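Side-chain contacts in DUF3863 domain-containing protein (PDB 3LM3), which is of unknown function but probably acts as a glycoside hydrolase or deacetylase: residues R38-H43 against M116-E121; H51-V56 against R92-E97; R57-A62 against N284-Q289; N79-G84 against S128-I133; R158-K163 against H167-V172. All coordinates share one frame; numbering follows the deposited sequence.

All five contacts lie in the DUF3863 family region. Contact 1 joins a loop to the junction of helices 114-117 and 120-138; the others pack helices against one another or against parallel strands. Contacts 2 and 3 are closest, with centres about 10 Å apart: both use helix 53-64, the first facing helix 86-102 and the second strand 280-287. Contacts 1 and 4 share helix 120-138, their centres about 15 Å apart, and Arg38 of contact 1 forms salt bridges to Glu82 and Glu129 of contact 4. Contact 5 follows contacts 1, 2 and 4 along the chain, within the long span of contact 3. Together they build an alpha/beta region whose helices pack round curled parallel strands, consistent with a barrel-like fold.

Contact 1: residues R38-H43 against M116-E121; sequences RDVKLH and MYLPRE
Val40 and Leu42 reach across to Leu118 and Tyr117 between two backbones that stay well separated: the nearest CA atoms, those of Val40 and Tyr117, are 8.3 Å apart. Segment 38-43 is an irregular loop, while 116-121 runs from a weakly bonded helical turn into the start of helix 120-138, with Pro119 at the N-cap position. The main encounter is Leu42 on the phenol of Tyr117. Both leucine methyls approach one face of the ring. CD2 of Leu42 makes a CH-pi contact, 3.6 Å from the Tyr117 ring centroid and 18° off its normal, and CD1 of Leu42 lies 3.3 Å from CE1 of Tyr117, a tight fit. A forked side chain suits this place, since its two branches spread over the two halves of one face. Beside them, Val40 CG2 passes Leu118 CD2 at 4.1 Å; the valine's other methyl, CG1, is anti to the backbone N (chi1 -177°), which leaves CG2 for this touch. The Tyr117 hydroxyl makes a weak hydrogen bond to Lys407, and Asp39 forms a salt bridge with Arg122. With no hydrogen bond across the contact, adhesion rests on dispersion and the CH-pi interaction, while the Tyr117 hydroxyl and the Asp39 carboxylate find their partners elsewhere.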
# COMPACT_ATOMS: atom_id res chain seq x y z
N ARG A 38 20.61 -9.12 -3.48
CA ARG A 38 21.71 -9.39 -2.57
C ARG A 38 22.80 -8.31 -2.64
O ARG A 38 23.29 -7.84 -1.62
CB ARG A 38 22.34 -10.74 -2.89
CG ARG A 38 21.42 -11.90 -2.62
CD ARG A 38 22.06 -13.23 -2.99
NE ARG A 38 21.19 -14.38 -2.67
CZ ARG A 38 20.34 -14.98 -3.53
NH1 ARG A 38 20.21 -14.54 -4.78
NH2 ARG A 38 19.61 -16.02 -3.13
N ASP A 39 23.17 -7.95 -3.87
CA ASP A 39 24.28 -7.01 -4.12
C ASP A 39 23.80 -5.61 -4.52
O ASP A 39 24.61 -4.73 -4.79
CB ASP A 39 25.21 -7.59 -5.19
CG ASP A 39 24.51 -7.76 -6.56
OD1 ASP A 39 23.34 -8.19 -6.61
OD2 ASP A 39 25.12 -7.44 -7.60
N VAL A 40 22.49 -5.39 -4.60
CA VAL A 40 21.96 -4.11 -5.03
C VAL A 40 21.34 -3.45 -3.82
O VAL A 40 20.17 -3.68 -3.51
CB VAL A 40 20.94 -4.25 -6.20
CG1 VAL A 40 20.46 -2.87 -6.67
CG2 VAL A 40 21.58 -5.04 -7.36
N LYS A 41 22.17 -2.67 -3.13
CA LYS A 41 21.83 -2.01 -1.89
C LYS A 41 21.76 -0.54 -2.20
O LYS A 41 22.79 0.12 -2.32
CB LYS A 41 22.86 -2.32 -0.83
CG LYS A 41 22.94 -3.75 -0.42
CD LYS A 41 24.12 -3.96 0.52
CE LYS A 41 24.07 -5.27 1.21
NZ LYS A 41 25.29 -5.47 2.05
N LEU A 42 20.57 -0.02 -2.41
CA LEU A 42 20.44 1.33 -2.95
C LEU A 42 20.66 2.42 -1.88
O LEU A 42 20.84 3.59 -2.20
CB LEU A 42 19.09 1.50 -3.66
CG LEU A 42 18.75 0.45 -4.74
CD1 LEU A 42 17.25 0.52 -5.08
CD2 LEU A 42 19.64 0.68 -5.95
N HIS A 43 20.66 2.01 -0.61
CA HIS A 43 20.90 2.90 0.53
C HIS A 43 22.07 2.33 1.30
O HIS A 43 22.12 1.12 1.55
CB HIS A 43 19.67 2.92 1.41
CG HIS A 43 19.66 4.02 2.41
ND1 HIS A 43 20.59 4.09 3.44
CD2 HIS A 43 18.87 5.11 2.53
CE1 HIS A 43 20.35 5.19 4.14
NE2 HIS A 43 19.31 5.81 3.63
N MSE A 116 12.31 -1.32 -10.43
CA MSE A 116 13.03 -0.13 -10.91
C MSE A 116 14.44 -0.43 -11.31
O MSE A 116 15.01 0.27 -12.17
CB MSE A 116 13.21 0.91 -9.82
CG MSE A 116 12.03 1.65 -9.43
SE MSE A 116 12.69 3.12 -8.27
CE MSE A 116 10.92 3.73 -7.84
N TYR A 117 15.04 -1.44 -10.68
CA TYR A 117 16.45 -1.71 -10.80
C TYR A 117 16.85 -3.05 -11.37
O TYR A 117 18.01 -3.24 -11.71
CB TYR A 117 17.13 -1.53 -9.43
CG TYR A 117 17.21 -0.10 -8.98
CD1 TYR A 117 16.16 0.51 -8.32
CD2 TYR A 117 18.34 0.66 -9.26
CE1 TYR A 117 16.23 1.84 -7.93
CE2 TYR A 117 18.41 1.99 -8.86
CZ TYR A 117 17.36 2.56 -8.21
OH TYR A 117 17.45 3.88 -7.81
N LEU A 118 15.92 -3.99 -11.48
CA LEU A 118 16.27 -5.35 -11.84
C LEU A 118 15.43 -5.75 -13.03
O LEU A 118 14.25 -5.36 -13.10
CB LEU A 118 15.99 -6.30 -10.68
CG LEU A 118 16.62 -5.96 -9.32
CD1 LEU A 118 16.03 -6.88 -8.23
CD2 LEU A 118 18.14 -6.00 -9.34
N PRO A 119 16.01 -6.52 -13.97
CA PRO A 119 15.21 -7.05 -15.05
C PRO A 119 14.08 -7.94 -14.52
O PRO A 119 14.21 -8.59 -13.48
CB PRO A 119 16.20 -7.87 -15.88
CG PRO A 119 17.52 -7.66 -15.32
CD PRO A 119 17.42 -6.92 -14.04
N ARG A 120 12.99 -7.98 -15.27
CA ARG A 120 11.82 -8.78 -14.88
C ARG A 120 12.20 -10.22 -14.55
O ARG A 120 11.74 -10.74 -13.52
CB ARG A 120 10.77 -8.72 -16.01
CG ARG A 120 10.10 -7.38 -16.16
CD ARG A 120 9.41 -7.24 -17.48
NE ARG A 120 8.59 -6.02 -17.51
CZ ARG A 120 9.02 -4.80 -17.80
NH1 ARG A 120 10.30 -4.55 -18.11
NH2 ARG A 120 8.19 -3.79 -17.73
N GLU A 121 13.01 -10.85 -15.38
CA GLU A 121 13.38 -12.25 -15.17
C GLU A 121 14.16 -12.44 -13.88
O GLU A 121 14.02 -13.48 -13.23
CB GLU A 121 14.20 -12.80 -16.35
CG GLU A 121 13.42 -12.98 -17.64

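Contact 2: residues H51-V56 against R92-E97; sequences HTLEGV and RDYVVE
Leu53 and Val56, one helical turn apart, pack against a single side chain, Tyr94, near the start of helix 53-64. The tight spot is Leu53 CD1, 3.5 Å from Tyr94 CB and 3.8 Å from Tyr94 CG, where the methyl meets the root of the aromatic side chain. The fit slackens at Val56, whose CG1 lies 4.0 Å from Tyr94 CD2; a second conformer of the valine makes this touch less certain in detail. Both methyls meet the ring obliquely. Tyr94 reaches over because its CG is anti to the backbone N (chi1 172°). Toward solvent, Leu53 and Tyr94 are only partly buried, and in the conformer described Glu54 forms a salt bridge with Lys296. Thr52 begins the helix as its N-cap, OG1 accepting from Gly55 N at 2.9 Å, a bond bent to 151°. Branched aliphatic residues suit the inner side: Val56 and Val95 both also rest on Trp74 of strand 73-76. The contact thus sits between helices 53-64 and 86-102 above that strand, with Arg57 and Arg60 lying against Tyr94 further along the first helix.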
# COMPACT_ATOMS: atom_id res chain seq x y z
N HIS A 51 18.52 -4.42 14.21
CA HIS A 51 17.61 -5.55 14.18
C HIS A 51 17.99 -6.48 15.32
O HIS A 51 19.06 -7.07 15.32
CB HIS A 51 17.65 -6.28 12.84
CG HIS A 51 17.06 -5.48 11.72
ND1 HIS A 51 17.76 -4.50 11.06
CD2 HIS A 51 15.80 -5.44 11.23
CE1 HIS A 51 16.95 -3.92 10.18
NE2 HIS A 51 15.76 -4.48 10.26
N THR A 52 17.11 -6.60 16.31
CA THR A 52 17.34 -7.46 17.46
C THR A 52 16.08 -8.29 17.72
O THR A 52 14.95 -7.88 17.41
CB THR A 52 17.70 -6.70 18.76
OG1 THR A 52 16.56 -6.00 19.24
CG2 THR A 52 18.89 -5.77 18.53
N LEU A 53 16.29 -9.46 18.32
CA LEU A 53 15.18 -10.29 18.74
C LEU A 53 14.27 -9.53 19.71
O LEU A 53 13.07 -9.54 19.55
CB LEU A 53 15.70 -11.56 19.40
CG LEU A 53 14.64 -12.45 20.08
CD1 LEU A 53 13.55 -12.95 19.10
CD2 LEU A 53 15.35 -13.63 20.77
N GLU A 54 14.85 -8.87 20.70
CA GLU A 54 14.01 -8.16 21.67
C GLU A 54 13.20 -7.06 21.01
O GLU A 54 12.05 -6.83 21.41
CB GLU A 54 14.79 -7.60 22.85
CG GLU A 54 14.01 -6.52 23.71
CD GLU A 54 12.60 -6.96 24.26
OE1 GLU A 54 12.01 -7.99 23.85
OE2 GLU A 54 12.06 -6.21 25.11
N GLY A 55 13.76 -6.36 20.03
CA GLY A 55 13.02 -5.30 19.38
C GLY A 55 11.85 -5.81 18.56
O GLY A 55 10.78 -5.20 18.54
N VAL A 56 12.05 -6.93 17.85
CA VAL A 56 11.03 -7.50 17.05
C VAL A 56 9.89 -8.06 17.93
O VAL A 56 8.72 -7.87 17.68
CB VAL A 56 11.71 -8.56 16.15
CG1 VAL A 56 10.71 -9.30 15.37
CG2 VAL A 56 12.76 -7.86 15.22
N ARG A 92 14.58 -14.89 12.65
CA ARG A 92 13.89 -15.86 11.83
C ARG A 92 13.19 -16.93 12.71
O ARG A 92 12.04 -17.29 12.45
CB ARG A 92 14.81 -16.53 10.80
CG ARG A 92 15.23 -15.60 9.64
CD ARG A 92 15.96 -16.32 8.54
NE ARG A 92 17.17 -16.96 9.00
CZ ARG A 92 18.39 -16.40 9.02
NH1 ARG A 92 18.59 -15.15 8.62
NH2 ARG A 92 19.40 -17.09 9.47
N ASP A 93 13.87 -17.44 13.73
CA ASP A 93 13.29 -18.47 14.59
C ASP A 93 12.04 -17.93 15.28
O ASP A 93 11.02 -18.62 15.36
CB ASP A 93 14.29 -18.96 15.66
CG ASP A 93 15.41 -19.82 15.09
OD1 ASP A 93 15.36 -20.28 13.93
OD2 ASP A 93 16.36 -20.06 15.87
N TYR A 94 12.09 -16.68 15.74
CA TYR A 94 10.95 -16.08 16.41
C TYR A 94 9.78 -15.90 15.45
O TYR A 94 8.62 -16.16 15.78
CB TYR A 94 11.35 -14.72 17.00
CG TYR A 94 10.18 -13.93 17.56
CD1 TYR A 94 9.58 -14.30 18.75
CD2 TYR A 94 9.65 -12.86 16.89
CE1 TYR A 94 8.51 -13.61 19.25
CE2 TYR A 94 8.59 -12.17 17.39
CZ TYR A 94 8.01 -12.55 18.57
OH TYR A 94 6.92 -11.86 19.07
N VAL A 95 10.07 -15.46 14.24
CA VAL A 95 9.03 -15.28 13.25
C VAL A 95 8.36 -16.63 12.88
O VAL A 95 7.14 -16.71 12.70
CB VAL A 95 9.59 -14.56 12.00
CG1 VAL A 95 8.65 -14.71 10.85
CG2 VAL A 95 9.81 -13.07 12.33
N VAL A 96 9.14 -17.71 12.82
CA VAL A 96 8.55 -19.04 12.60
C VAL A 96 7.61 -19.42 13.77
O VAL A 96 6.50 -19.93 13.56
CB VAL A 96 9.62 -20.10 12.39
CG1 VAL A 96 8.98 -21.51 12.35
CG2 VAL A 96 10.40 -19.84 11.08
N GLU A 97 8.04 -19.15 14.99
CA GLU A 97 7.19 -19.35 16.18
C GLU A 97 5.91 -18.56 16.04
O GLU A 97 4.85 -19.01 16.43
CB GLU A 97 7.94 -18.95 17.44
CG GLU A 97 9.07 -19.90 17.85
CD GLU A 97 10.08 -19.35 18.88
OE1 GLU A 97 10.00 -18.20 19.34
OE2 GLU A 97 11.02 -20.11 19.23

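Contact 3: residues R57-A62 against N284-Q289; sequences RALREA and NIWEAQ
The indole of Trp286 receives Leu59 obliquely, CD1 of the leucine lying 4.3 Å from CE3 of the tryptophan. Beyond these two segments Trp306 meets the same indole, the ring planes only about 15° apart. At an edge of Trp286, in its plane, stands the amide of Asn284: ND2 of Asn284 is 3.1 Å from NE1 of Trp286, but both are donors and no bond joins them. That amide nitrogen is instead engaged by the carbonyl of Val244, while Asn284 OD1 accepts a weak bond from Ile285 N, 3.1 Å long with an angle of 130°; the Val244 bond, helped by the weak one, probably fixes the amide. The other branch of Leu59, CD2, comes to 4.2 Å from Ala288 CA, so the leucine straddles the tryptophan and the chain just past the strand. CG of Leu59 is anti to the backbone N (chi1 -165°), extending both methyls from helix to strand. Leucine suits a buried site that must be filled in two directions, and the small Ala288 is consistent with the close approach of the helix, 7.5 Å between Leu59 CA and Ala288 CA. Trp286 gives the apolar bulk, whereas the CB of Glu287 starts away from the helix and its carboxylate hydrogen-bonds Tyr112. Residues 284, 286 and 288 pair by backbone bonds with strand 21-29. A helix laid over a parallel sheet in this way is consistent with the barrel-like alpha/beta fold of glycoside hydrolase/deacetylase relatives.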
# COMPACT_ATOMS: atom_id res chain seq x y z
N ARG A 57 10.28 -8.76 18.98
CA ARG A 57 9.32 -9.33 19.94
C ARG A 57 8.51 -8.21 20.61
O ARG A 57 7.30 -8.31 20.76
CB ARG A 57 10.07 -10.16 20.98
CG ARG A 57 9.17 -10.74 22.06
CD ARG A 57 9.95 -11.75 22.95
NE ARG A 57 11.22 -11.18 23.39
CZ ARG A 57 12.39 -11.84 23.52
NH1 ARG A 57 12.50 -13.15 23.28
NH2 ARG A 57 13.48 -11.16 23.90
N ALA A 58 9.18 -7.13 21.00
CA ALA A 58 8.47 -6.04 21.64
C ALA A 58 7.44 -5.43 20.70
O ALA A 58 6.34 -5.10 21.12
CB ALA A 58 9.47 -4.97 22.09
N LEU A 59 7.80 -5.26 19.43
CA LEU A 59 6.88 -4.69 18.49
C LEU A 59 5.67 -5.61 18.26
O LEU A 59 4.53 -5.13 18.20
CB LEU A 59 7.64 -4.36 17.18
CG LEU A 59 6.93 -3.43 16.21
CD1 LEU A 59 6.62 -2.08 16.84
CD2 LEU A 59 7.84 -3.26 14.96
N ARG A 60 5.91 -6.93 18.16
CA ARG A 60 4.80 -7.89 18.01
C ARG A 60 3.89 -7.91 19.24
O ARG A 60 2.69 -8.02 19.10
CB ARG A 60 5.32 -9.31 17.72
CG ARG A 60 4.31 -10.47 17.48
CD ARG A 60 3.48 -10.08 16.36
NE ARG A 60 2.46 -11.02 15.86
CZ ARG A 60 1.25 -11.20 16.37
NH1 ARG A 60 0.92 -10.72 17.57
NH2 ARG A 60 0.36 -11.83 15.65
N GLU A 61 4.48 -7.84 20.42
CA GLU A 61 3.71 -7.79 21.64
C GLU A 61 2.85 -6.53 21.73
O GLU A 61 1.70 -6.57 22.15
CB GLU A 61 4.66 -7.99 22.85
CG GLU A 61 5.22 -9.46 22.82
CD GLU A 61 6.20 -9.87 23.92
OE1 GLU A 61 6.80 -8.98 24.54
OE2 GLU A 61 6.36 -11.12 24.09
N ALA A 62 3.39 -5.41 21.26
CA ALA A 62 2.63 -4.17 21.20
C ALA A 62 1.40 -4.34 20.29
O ALA A 62 0.28 -3.93 20.61
CB ALA A 62 3.53 -3.01 20.72
N ASN A 284 -0.87 -1.09 6.23
CA ASN A 284 0.23 -0.37 6.85
C ASN A 284 1.47 -1.25 6.88
O ASN A 284 1.38 -2.47 6.90
CB ASN A 284 -0.15 0.08 8.26
CG ASN A 284 0.50 1.38 8.70
OD1 ASN A 284 1.38 1.93 8.04
ND2 ASN A 284 0.03 1.90 9.86
N ILE A 285 2.62 -0.59 6.84
CA ILE A 285 3.94 -1.25 6.87
C ILE A 285 4.78 -0.51 7.89
O ILE A 285 4.95 0.71 7.78
CB ILE A 285 4.63 -1.28 5.50
CG1 ILE A 285 3.79 -2.08 4.50
CG2 ILE A 285 6.06 -1.87 5.64
CD1 ILE A 285 4.24 -1.96 3.03
N TRP A 286 5.26 -1.22 8.89
CA TRP A 286 6.17 -0.69 9.92
C TRP A 286 7.48 -1.44 9.82
O TRP A 286 7.54 -2.67 9.96
CB TRP A 286 5.62 -0.91 11.32
CG TRP A 286 4.41 -0.10 11.71
CD1 TRP A 286 3.29 0.13 10.94
CD2 TRP A 286 4.19 0.61 12.93
NE1 TRP A 286 2.41 0.92 11.64
CE2 TRP A 286 2.94 1.23 12.85
CE3 TRP A 286 4.97 0.83 14.08
CZ2 TRP A 286 2.43 2.00 13.89
CZ3 TRP A 286 4.43 1.57 15.10
CH2 TRP A 286 3.20 2.16 15.00
N GLU A 287 8.58 -0.72 9.63
CA GLU A 287 9.87 -1.37 9.59
C GLU A 287 10.36 -1.64 11.01
O GLU A 287 10.30 -0.76 11.87
CB GLU A 287 10.86 -0.49 8.87
CG GLU A 287 10.53 -0.19 7.41
CD GLU A 287 9.45 0.86 7.18
OE1 GLU A 287 9.04 1.61 8.10
OE2 GLU A 287 9.05 1.02 6.01
N ALA A 288 10.81 -2.87 11.24
CA ALA A 288 11.30 -3.28 12.56
C ALA A 288 12.40 -2.34 13.07
O ALA A 288 12.49 -2.08 14.27
CB ALA A 288 11.80 -4.69 12.52
N GLN A 289 13.24 -1.86 12.16
CA GLN A 289 14.35 -1.00 12.55
C GLN A 289 13.91 0.31 13.20
O GLN A 289 14.75 1.02 13.79
CB GLN A 289 15.29 -0.74 11.37
CG GLN A 289 14.72 -0.06 10.13
CD GLN A 289 14.41 1.41 10.29
OE1 GLN A 289 13.27 1.79 10.46
NE2 GLN A 289 15.45 2.26 10.25

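Contact 4: residues N79-G84 against S128-I133; sequences NALEDG and SEAIEI
Leu81 forms the heart of this contact, its CD1 methyl 3.8 Å from Ala130 CB and its own CB 4.1 Å from Ile133 CG2. Alanine suits the first place, as its single methyl lets the leucine tip settle close to the backbone of helix 120-138. Ile133 then divides its work: CG2, anti to the backbone N, meets Leu81, and the longer branch carries CD1 to Glu82. There the isoleucine crosses the glutamate at about a right angle, CD1 of Ile133 lying 4.0 Å from Glu82 CG and 3.8 Å from Glu82 OE2. The extended chain of Glu82 (chi2 -177°) thus offers its aliphatic part to the isoleucine and keeps the carboxylate toward the solvent-exposed side, where Arg38 pairs with it. That arginine forms salt bridges to both Glu82 OE1 and Glu129 OE1. Glu82 OE2 and Glu129 OE1 stand 5.8 Å apart, and the shared arginine probably offsets their like charges. Further out, Met78 touches Ala130 and Ile133, and Arg92 NH1 donates hydrogen bonds to the carbonyls of Ala80 and Asp83, linking the end of helix 78-82 to helix 86-102. This is helix-helix packing in which the short helix after parallel strand 73-76 rests on helix 120-138, consistent with the alpha/beta fold of this region.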
# COMPACT_ATOMS: atom_id res chain seq x y z
N ASN A 79 18.69 -10.51 1.88
CA ASN A 79 19.84 -10.54 2.80
C ASN A 79 19.40 -10.87 4.22
O ASN A 79 20.12 -11.59 4.93
CB ASN A 79 20.62 -9.23 2.71
CG ASN A 79 21.37 -9.08 1.39
OD1 ASN A 79 21.67 -10.09 0.73
ND2 ASN A 79 21.60 -7.85 0.96
N ALA A 80 18.21 -10.43 4.65
CA ALA A 80 17.72 -10.79 5.98
C ALA A 80 17.35 -12.27 6.06
O ALA A 80 17.48 -12.91 7.11
CB ALA A 80 16.56 -9.93 6.38
N LEU A 81 16.84 -12.84 4.96
CA LEU A 81 16.54 -14.27 4.92
C LEU A 81 17.78 -15.13 5.03
O LEU A 81 17.75 -16.20 5.63
CB LEU A 81 15.84 -14.69 3.62
CG LEU A 81 14.39 -14.29 3.52
CD1 LEU A 81 13.90 -14.66 2.10
CD2 LEU A 81 13.56 -14.91 4.65
N GLU A 82 18.87 -14.67 4.43
CA GLU A 82 20.08 -15.49 4.29
C GLU A 82 21.16 -15.24 5.32
O GLU A 82 22.07 -16.08 5.46
CB GLU A 82 20.65 -15.30 2.89
CG GLU A 82 19.81 -15.92 1.80
CD GLU A 82 20.42 -15.79 0.42
OE1 GLU A 82 21.08 -14.77 0.12
OE2 GLU A 82 20.21 -16.72 -0.40
N ASP A 83 21.08 -14.15 6.07
CA ASP A 83 22.17 -13.76 6.95
C ASP A 83 22.36 -14.78 8.06
O ASP A 83 21.42 -15.12 8.77
CB ASP A 83 21.91 -12.40 7.54
CG ASP A 83 23.18 -11.75 8.03
OD1 ASP A 83 23.67 -12.10 9.12
OD2 ASP A 83 23.74 -10.92 7.27
N GLY A 84 23.60 -15.24 8.24
CA GLY A 84 23.91 -16.28 9.20
C GLY A 84 24.24 -15.78 10.59
O GLY A 84 24.51 -16.60 11.48
N SER A 128 11.24 -16.52 -6.54
CA SER A 128 11.20 -17.96 -6.38
C SER A 128 12.22 -18.46 -5.36
O SER A 128 11.92 -19.35 -4.54
CB SER A 128 11.38 -18.64 -7.72
OG SER A 128 10.22 -18.40 -8.52
N GLU A 129 13.43 -17.91 -5.39
CA GLU A 129 14.45 -18.30 -4.41
C GLU A 129 14.02 -17.98 -2.98
O GLU A 129 14.22 -18.79 -2.06
CB GLU A 129 15.78 -17.56 -4.71
CG GLU A 129 16.50 -18.08 -5.94
CD GLU A 129 17.72 -17.25 -6.34
OE1 GLU A 129 17.99 -16.18 -5.72
OE2 GLU A 129 18.37 -17.64 -7.34
N ALA A 130 13.48 -16.80 -2.78
CA ALA A 130 13.00 -16.41 -1.44
C ALA A 130 11.85 -17.27 -0.96
O ALA A 130 11.82 -17.66 0.21
CB ALA A 130 12.56 -14.92 -1.46
N ILE A 131 10.91 -17.57 -1.84
CA ILE A 131 9.77 -18.43 -1.49
C ILE A 131 10.27 -19.79 -1.02
O ILE A 131 9.80 -20.33 -0.02
CB ILE A 131 8.78 -18.58 -2.64
CG1 ILE A 131 8.04 -17.26 -2.92
CG2 ILE A 131 7.75 -19.69 -2.36
CD1 ILE A 131 7.45 -17.19 -4.30
N GLU A 132 11.28 -20.35 -1.70
CA GLU A 132 11.84 -21.66 -1.33
C GLU A 132 12.49 -21.60 0.05
O GLU A 132 12.29 -22.46 0.89
CB GLU A 132 12.85 -22.11 -2.36
CG GLU A 132 13.40 -23.50 -2.12
CD GLU A 132 12.35 -24.59 -2.20
OE1 GLU A 132 11.30 -24.39 -2.85
OE2 GLU A 132 12.58 -25.66 -1.61
N ILE A 133 13.29 -20.55 0.30
CA ILE A 133 13.93 -20.35 1.60
C ILE A 133 12.89 -20.28 2.71
O ILE A 133 13.01 -20.90 3.77
CB ILE A 133 14.84 -19.09 1.62
CG1 ILE A 133 16.08 -19.30 0.73
CG2 ILE A 133 15.23 -18.75 3.06
CD1 ILE A 133 16.72 -17.99 0.32

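Contact 5: residues R158-K163 against H167-V172; sequences RYLAEK and HVAHAV
A beta-alpha-beta unit is closed here: strand 146-148 leads through helix 154-163 into the parallel strand 168-172, and Leu160 and Ala161 of the helix touch Ala169 and His167 on the returning chain. The two segments are nearest at Ala161 and His167, whose CA atoms are 5.0 Å apart, with a short three-residue connection between the segments. The imidazole of His167 lies obliquely against the last turn of the helix, its CE1 3.4 Å from Ala161 O and its ND1 3.8 Å from Ala161 CB. Although its CB starts away from the helix, a chi1 of -60° with CG anti to the carbonyl carbon swings the ring back to it. Its rotation is fixed from outside: NE2 is hydrogen-bonded to Asn165 OD1 and ND1 to the backbone carbonyl of Asp211. Alanine suits position 161, its single methyl fitting beside the imidazole. Deeper in, Leu160 CD1 lies 4.1 Å from Ala169 CB; Leu160 has a second conformer, so this touch is less certain in detail. Met127 of helix 120-138 also packs on the leucine. Strand 168-172 is hydrogen-bonded to 146-148 and 213-216, so the helix packs on the middle strand of a three-strand parallel sheet, as in a beta-alpha-beta crossover.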
# COMPACT_ATOMS: atom_id res chain seq x y z
N ARG A 158 2.08 -11.76 -12.99
CA ARG A 158 1.79 -12.90 -13.86
C ARG A 158 2.56 -14.13 -13.39
O ARG A 158 2.03 -15.23 -13.26
CB ARG A 158 2.23 -12.52 -15.28
CG ARG A 158 2.11 -13.56 -16.35
CD ARG A 158 3.27 -14.54 -16.38
NE ARG A 158 4.66 -14.03 -16.51
CZ ARG A 158 5.70 -14.86 -16.49
NH1 ARG A 158 5.47 -16.16 -16.28
NH2 ARG A 158 6.96 -14.43 -16.64
N TYR A 159 3.85 -13.93 -13.20
CA TYR A 159 4.72 -15.02 -12.78
C TYR A 159 4.29 -15.61 -11.42
O TYR A 159 4.25 -16.82 -11.23
CB TYR A 159 6.17 -14.52 -12.73
CG TYR A 159 7.19 -15.52 -12.27
CD1 TYR A 159 7.52 -15.64 -10.92
CD2 TYR A 159 7.84 -16.32 -13.20
CE1 TYR A 159 8.47 -16.57 -10.51
CE2 TYR A 159 8.79 -17.22 -12.80
CZ TYR A 159 9.10 -17.36 -11.46
OH TYR A 159 10.10 -18.27 -11.09
N LEU A 160 4.01 -14.74 -10.47
CA LEU A 160 3.56 -15.21 -9.15
C LEU A 160 2.32 -16.05 -9.29
O LEU A 160 2.26 -17.16 -8.74
CB LEU A 160 3.26 -14.05 -8.20
CG LEU A 160 4.50 -13.37 -7.66
CD1 LEU A 160 4.12 -12.15 -6.78
CD2 LEU A 160 5.41 -14.34 -6.91
N ALA A 161 1.34 -15.56 -10.04
CA ALA A 161 0.06 -16.25 -10.17
C ALA A 161 0.25 -17.60 -10.85
O ALA A 161 -0.27 -18.62 -10.39
CB ALA A 161 -0.92 -15.39 -10.98
N GLU A 162 0.96 -17.60 -11.97
CA GLU A 162 0.98 -18.75 -12.87
C GLU A 162 2.09 -19.73 -12.54
O GLU A 162 1.91 -20.95 -12.69
CB GLU A 162 1.06 -18.26 -14.33
CG GLU A 162 -0.22 -17.44 -14.65
CD GLU A 162 -0.26 -16.68 -15.98
OE1 GLU A 162 0.69 -16.78 -16.81
OE2 GLU A 162 -1.28 -15.95 -16.18
N LYS A 163 3.22 -19.24 -12.06
CA LYS A 163 4.34 -20.13 -11.76
C LYS A 163 4.52 -20.48 -10.29
O LYS A 163 5.09 -21.54 -9.97
CB LYS A 163 5.62 -19.61 -12.39
CG LYS A 163 5.48 -19.61 -13.89
CD LYS A 163 6.60 -18.98 -14.61
CE LYS A 163 6.59 -19.41 -16.08
NZ LYS A 163 7.49 -18.58 -16.93
N HIS A 167 -1.44 -15.49 -5.40
CA HIS A 167 -2.45 -14.70 -6.09
C HIS A 167 -2.74 -13.38 -5.37
O HIS A 167 -3.75 -12.74 -5.64
CB HIS A 167 -3.74 -15.50 -6.28
CG HIS A 167 -3.54 -16.74 -7.08
ND1 HIS A 167 -3.47 -16.72 -8.46
CD2 HIS A 167 -3.33 -18.02 -6.71
CE1 HIS A 167 -3.25 -17.95 -8.90
NE2 HIS A 167 -3.12 -18.76 -7.86
N VAL A 168 -1.82 -12.96 -4.49
CA VAL A 168 -1.89 -11.65 -3.87
C VAL A 168 -0.49 -11.05 -3.88
O VAL A 168 0.50 -11.75 -3.61
CB VAL A 168 -2.39 -11.74 -2.42
CG1 VAL A 168 -2.49 -10.32 -1.76
CG2 VAL A 168 -3.71 -12.49 -2.38
N ALA A 169 -0.36 -9.75 -4.16
CA ALA A 169 0.89 -9.08 -3.93
C ALA A 169 0.65 -7.63 -3.54
O ALA A 169 -0.23 -6.97 -4.09
CB ALA A 169 1.84 -9.12 -5.15
N HIS A 170 1.46 -7.12 -2.60
CA HIS A 170 1.57 -5.68 -2.44
C HIS A 170 2.46 -5.21 -3.58
O HIS A 170 3.66 -5.46 -3.58
CB HIS A 170 2.14 -5.30 -1.08
CG HIS A 170 2.76 -3.95 -1.04
ND1 HIS A 170 2.12 -2.80 -1.47
CD2 HIS A 170 4.01 -3.57 -0.67
CE1 HIS A 170 2.97 -1.78 -1.36
NE2 HIS A 170 4.12 -2.22 -0.88
N ALA A 171 1.83 -4.59 -4.59
CA ALA A 171 2.50 -4.06 -5.77
C ALA A 171 1.86 -2.73 -6.20
O ALA A 171 1.82 -2.38 -7.40
CB ALA A 171 2.50 -5.12 -6.90
N VAL A 172 1.30 -2.01 -5.24
CA VAL A 172 0.71 -0.64 -5.43
C VAL A 172 1.39 0.15 -4.31
O VAL A 172 1.25 -0.20 -3.20
CB VAL A 172 -0.88 -0.62 -5.22
CG1 VAL A 172 -1.45 0.84 -5.05
CG2 VAL A 172 -1.63 -1.40 -6.26